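Local coordinates for hypothetical protein (Pseudomonas aeruginosa, PDB 4HSP) that is of unknown function, belonging to the DUF3299 family, whose beta-rich domain is grouped with the OB-fold clan, at residues Leu52-Ile63 and Tyr112-Val123. Sequence-based numbering, arbitrary orientation.
Sequences LDGIEAKLPGYI and YQPFWVEGTFKV. With SO4 (sulfate ion), chain B.
Leu52 brings its CB to 3.6 Å from Phe121 CE2, while its carbonyl oxygen sits at the edge of the same ring, in plane. At Asp53, CG lies anti to the backbone N (chi1 -166°), which carries the carboxylate across to the backbone of Lys122 and Val123. There OD1 accepts a nearly straight bond from Val123 N at 2.8 Å through its anti lone pair; the Lys122 ammonium is in a long salt bridge with this oxygen and also pairs with Glu124. A type II turn from Leu52 to Ile55 leads into the strand, and Gly54 and Ile55 together face Phe121 in a G1 beta bulge, the glycine adopting positive phi and giving its N-H to Phe121 O. Glu56 N donates to an oxygen of a sulfate ion, which Arg4 also binds and which probably came from the crystallisation liquor. From Ala57 to Gly61 the pairing is regular and antiparallel, with hydrogen-bonded pairs Ala57-Gly119, Leu59-Val117 and Gly61-Phe115. Residues 55-63 lie on the long strand 55-68 of a curled or branched mixed sheet, consistent with the OB clan; segment 112-123 turns a corner at Gly119, so that strand 115-118 runs nearly antiparallel to strand 55-63 (154°) and strand 120-122 lies across it (100°). On one face, Lys58 and Pro60 sandwich the Trp116 indole: Lys58 CE rides over one side of the six-membered ring, with NZ in a cation-pi contact 5.0 Å from its centroid, and Pro60 CB presses on the opposite side, 3.8 Å from that centroid. His26 of the second subunit meets the same indole edge-to-face. Tyr62 then takes Pro114 CB over one ring face, 4.0 Å from the centroid, with Tyr112 O at its edge. Finally, Ile63 sets CD1 over the Phe115 ring, 3.6 Å from CD1 of Phe115, and a water bridges Ile63 N to Gln113 O.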
# COMPACT_ATOMS: atom_id res chain seq x y z
N LEU A 52 -8.83 34.14 -0.10
CA LEU A 52 -8.82 32.95 -0.94
C LEU A 52 -10.24 32.53 -1.32
O LEU A 52 -10.39 31.70 -2.20
CB LEU A 52 -8.09 31.79 -0.21
CG LEU A 52 -6.56 31.95 0.05
CD1 LEU A 52 -5.99 30.75 0.75
CD2 LEU A 52 -5.77 32.25 -1.24
N ASP A 53 -11.27 33.10 -0.66
CA ASP A 53 -12.66 32.69 -0.86
C ASP A 53 -13.17 32.96 -2.26
O ASP A 53 -13.14 34.10 -2.71
CB ASP A 53 -13.60 33.35 0.17
CG ASP A 53 -14.99 32.72 0.25
OD1 ASP A 53 -15.08 31.50 0.52
OD2 ASP A 53 -15.99 33.47 0.08
N GLY A 54 -13.65 31.90 -2.91
CA GLY A 54 -14.24 31.98 -4.24
C GLY A 54 -13.30 31.83 -5.41
O GLY A 54 -13.75 31.87 -6.55
N ILE A 55 -12.00 31.65 -5.17
CA ILE A 55 -11.06 31.56 -6.30
C ILE A 55 -11.06 30.13 -6.90
O ILE A 55 -11.53 29.18 -6.27
CB ILE A 55 -9.62 32.02 -5.90
CG1 ILE A 55 -8.88 30.97 -5.04
CG2 ILE A 55 -9.60 33.45 -5.27
CD1 ILE A 55 -7.43 31.14 -4.98
N GLU A 56 -10.52 30.00 -8.13
CA GLU A 56 -10.26 28.73 -8.80
C GLU A 56 -8.83 28.40 -8.41
O GLU A 56 -7.92 29.14 -8.76
CB GLU A 56 -10.46 28.87 -10.34
CG GLU A 56 -11.07 27.66 -11.04
CD GLU A 56 -12.45 27.23 -10.58
OE1 GLU A 56 -13.26 28.09 -10.17
OE2 GLU A 56 -12.73 26.01 -10.66
N ALA A 57 -8.63 27.39 -7.57
CA ALA A 57 -7.28 27.09 -7.05
C ALA A 57 -6.80 25.68 -7.41
O ALA A 57 -7.58 24.85 -7.85
CB ALA A 57 -7.25 27.27 -5.54
N LYS A 58 -5.50 25.45 -7.23
CA LYS A 58 -4.81 24.18 -7.51
C LYS A 58 -3.82 23.96 -6.36
O LYS A 58 -2.97 24.82 -6.07
CB LYS A 58 -4.14 24.27 -8.88
CG LYS A 58 -3.28 23.09 -9.30
CD LYS A 58 -2.39 23.55 -10.46
CE LYS A 58 -1.70 22.43 -11.17
NZ LYS A 58 -0.79 22.95 -12.21
N LEU A 59 -3.96 22.86 -5.66
CA LEU A 59 -3.11 22.58 -4.51
C LEU A 59 -2.62 21.13 -4.53
O LEU A 59 -3.41 20.25 -4.90
CB LEU A 59 -3.98 22.86 -3.27
CG LEU A 59 -3.37 22.96 -1.88
CD1 LEU A 59 -2.27 24.02 -1.79
CD2 LEU A 59 -4.49 23.29 -0.90
N PRO A 60 -1.33 20.84 -4.17
CA PRO A 60 -0.89 19.43 -4.13
C PRO A 60 -1.11 18.83 -2.73
O PRO A 60 -1.16 19.55 -1.73
CB PRO A 60 0.60 19.54 -4.46
CG PRO A 60 0.99 20.88 -3.84
CD PRO A 60 -0.24 21.75 -3.74
N GLY A 61 -1.22 17.51 -2.65
CA GLY A 61 -1.40 16.88 -1.35
C GLY A 61 -1.76 15.41 -1.38
O GLY A 61 -1.77 14.78 -2.44
N TYR A 62 -2.02 14.85 -0.19
CA TYR A 62 -2.39 13.46 -0.01
C TYR A 62 -3.86 13.36 0.35
O TYR A 62 -4.42 14.28 0.94
CB TYR A 62 -1.48 12.82 1.08
CG TYR A 62 -0.11 12.50 0.53
CD1 TYR A 62 0.14 11.30 -0.13
CD2 TYR A 62 0.92 13.45 0.57
CE1 TYR A 62 1.40 11.01 -0.65
CE2 TYR A 62 2.19 13.16 0.07
CZ TYR A 62 2.42 11.94 -0.55
OH TYR A 62 3.64 11.64 -1.10
N ILE A 63 -4.51 12.27 -0.07
CA ILE A 63 -5.95 12.09 0.12
C ILE A 63 -6.27 11.14 1.30
O ILE A 63 -5.75 10.02 1.36
CB ILE A 63 -6.56 11.58 -1.18
CG1 ILE A 63 -6.45 12.67 -2.29
CG2 ILE A 63 -8.00 11.06 -0.97
CD1 ILE A 63 -6.98 12.21 -3.72
N TYR A 112 -1.75 6.16 -2.37
CA TYR A 112 -0.39 6.06 -1.79
C TYR A 112 0.47 7.20 -2.34
O TYR A 112 1.55 7.48 -1.83
CB TYR A 112 0.23 4.68 -2.16
CG TYR A 112 0.36 4.46 -3.66
CD1 TYR A 112 -0.73 4.05 -4.43
CD2 TYR A 112 1.55 4.76 -4.33
CE1 TYR A 112 -0.64 3.95 -5.82
CE2 TYR A 112 1.65 4.64 -5.72
CZ TYR A 112 0.55 4.24 -6.46
OH TYR A 112 0.63 4.10 -7.83
N GLN A 113 -0.00 7.83 -3.42
CA GLN A 113 0.71 8.89 -4.13
C GLN A 113 0.06 10.24 -3.87
O GLN A 113 -1.13 10.28 -3.51
CB GLN A 113 0.73 8.58 -5.64
CG GLN A 113 -0.60 8.77 -6.35
CD GLN A 113 -0.67 8.00 -7.63
OE1 GLN A 113 0.10 8.21 -8.57
NE2 GLN A 113 -1.60 7.09 -7.68
N PRO A 114 0.82 11.36 -4.07
CA PRO A 114 0.18 12.67 -3.94
C PRO A 114 -0.59 12.99 -5.22
O PRO A 114 -0.37 12.37 -6.27
CB PRO A 114 1.36 13.62 -3.71
CG PRO A 114 2.55 12.92 -4.25
CD PRO A 114 2.21 11.50 -4.57
N PHE A 115 -1.49 13.96 -5.12
CA PHE A 115 -2.32 14.44 -6.22
C PHE A 115 -2.32 15.94 -6.31
O PHE A 115 -1.97 16.60 -5.35
CB PHE A 115 -3.77 13.98 -6.03
CG PHE A 115 -4.00 12.51 -6.20
CD1 PHE A 115 -3.78 11.62 -5.14
CD2 PHE A 115 -4.47 12.00 -7.40
CE1 PHE A 115 -3.99 10.26 -5.30
CE2 PHE A 115 -4.67 10.63 -7.56
CZ PHE A 115 -4.42 9.77 -6.51
N TRP A 116 -2.73 16.46 -7.47
CA TRP A 116 -3.09 17.84 -7.75
C TRP A 116 -4.63 17.91 -7.68
O TRP A 116 -5.30 17.14 -8.37
CB TRP A 116 -2.59 18.32 -9.14
CG TRP A 116 -1.12 18.60 -9.20
CD1 TRP A 116 -0.16 17.84 -9.82
CD2 TRP A 116 -0.43 19.67 -8.56
NE1 TRP A 116 1.09 18.34 -9.55
CE2 TRP A 116 0.96 19.47 -8.79
CE3 TRP A 116 -0.84 20.78 -7.80
CZ2 TRP A 116 1.92 20.37 -8.32
CZ3 TRP A 116 0.12 21.66 -7.33
CH2 TRP A 116 1.49 21.44 -7.56
N VAL A 117 -5.17 18.75 -6.79
CA VAL A 117 -6.62 18.96 -6.70
C VAL A 117 -6.91 20.40 -7.20
O VAL A 117 -6.47 21.37 -6.58
CB VAL A 117 -7.23 18.71 -5.29
CG1 VAL A 117 -8.72 19.01 -5.29
CG2 VAL A 117 -6.96 17.29 -4.80
N GLU A 118 -7.65 20.53 -8.30
CA GLU A 118 -8.08 21.80 -8.90
C GLU A 118 -9.56 21.95 -8.72
O GLU A 118 -10.30 20.99 -8.94
CB GLU A 118 -7.77 21.84 -10.41
CG GLU A 118 -6.32 21.55 -10.78
CD GLU A 118 -6.01 21.48 -12.26
OE1 GLU A 118 -6.77 22.09 -13.05
OE2 GLU A 118 -5.00 20.85 -12.63
N GLY A 119 -10.02 23.17 -8.46
CA GLY A 119 -11.45 23.45 -8.36
C GLY A 119 -11.79 24.75 -7.68
O GLY A 119 -10.91 25.55 -7.40
N THR A 120 -13.08 24.99 -7.43
CA THR A 120 -13.55 26.20 -6.75
C THR A 120 -13.18 26.08 -5.28
O THR A 120 -13.50 25.08 -4.62
CB THR A 120 -15.07 26.41 -6.98
OG1 THR A 120 -15.32 26.36 -8.39
CG2 THR A 120 -15.58 27.73 -6.40
N PHE A 121 -12.48 27.10 -4.78
CA PHE A 121 -11.94 27.17 -3.43
C PHE A 121 -12.75 28.11 -2.56
O PHE A 121 -12.89 29.27 -2.89
CB PHE A 121 -10.47 27.62 -3.52
CG PHE A 121 -9.65 27.41 -2.27
CD1 PHE A 121 -9.10 26.17 -1.98
CD2 PHE A 121 -9.43 28.45 -1.38
CE1 PHE A 121 -8.32 25.99 -0.84
CE2 PHE A 121 -8.68 28.25 -0.22
CZ PHE A 121 -8.11 27.03 0.03
N LYS A 122 -13.21 27.61 -1.42
CA LYS A 122 -14.04 28.32 -0.44
C LYS A 122 -13.40 28.37 0.94
O LYS A 122 -12.86 27.37 1.41
CB LYS A 122 -15.40 27.60 -0.28
CG LYS A 122 -16.53 28.04 -1.17
CD LYS A 122 -17.85 27.50 -0.57
CE LYS A 122 -18.71 28.58 0.06
NZ LYS A 122 -18.10 29.18 1.28
N VAL A 123 -13.56 29.49 1.63
CA VAL A 123 -13.11 29.69 3.00
C VAL A 123 -14.37 29.52 3.84
O VAL A 123 -15.13 30.46 4.07
CB VAL A 123 -12.38 31.05 3.20
CG1 VAL A 123 -11.94 31.21 4.64
CG2 VAL A 123 -11.18 31.17 2.26
S SO4 B . -10.73 33.70 -9.82
O1 SO4 B . -10.91 32.86 -11.01
O2 SO4 B . -9.86 32.95 -8.94
O3 SO4 B . -10.06 34.97 -10.12
O4 SO4 B . -12.04 33.95 -9.22
O HOH W 1 -3.00 10.30 -1.74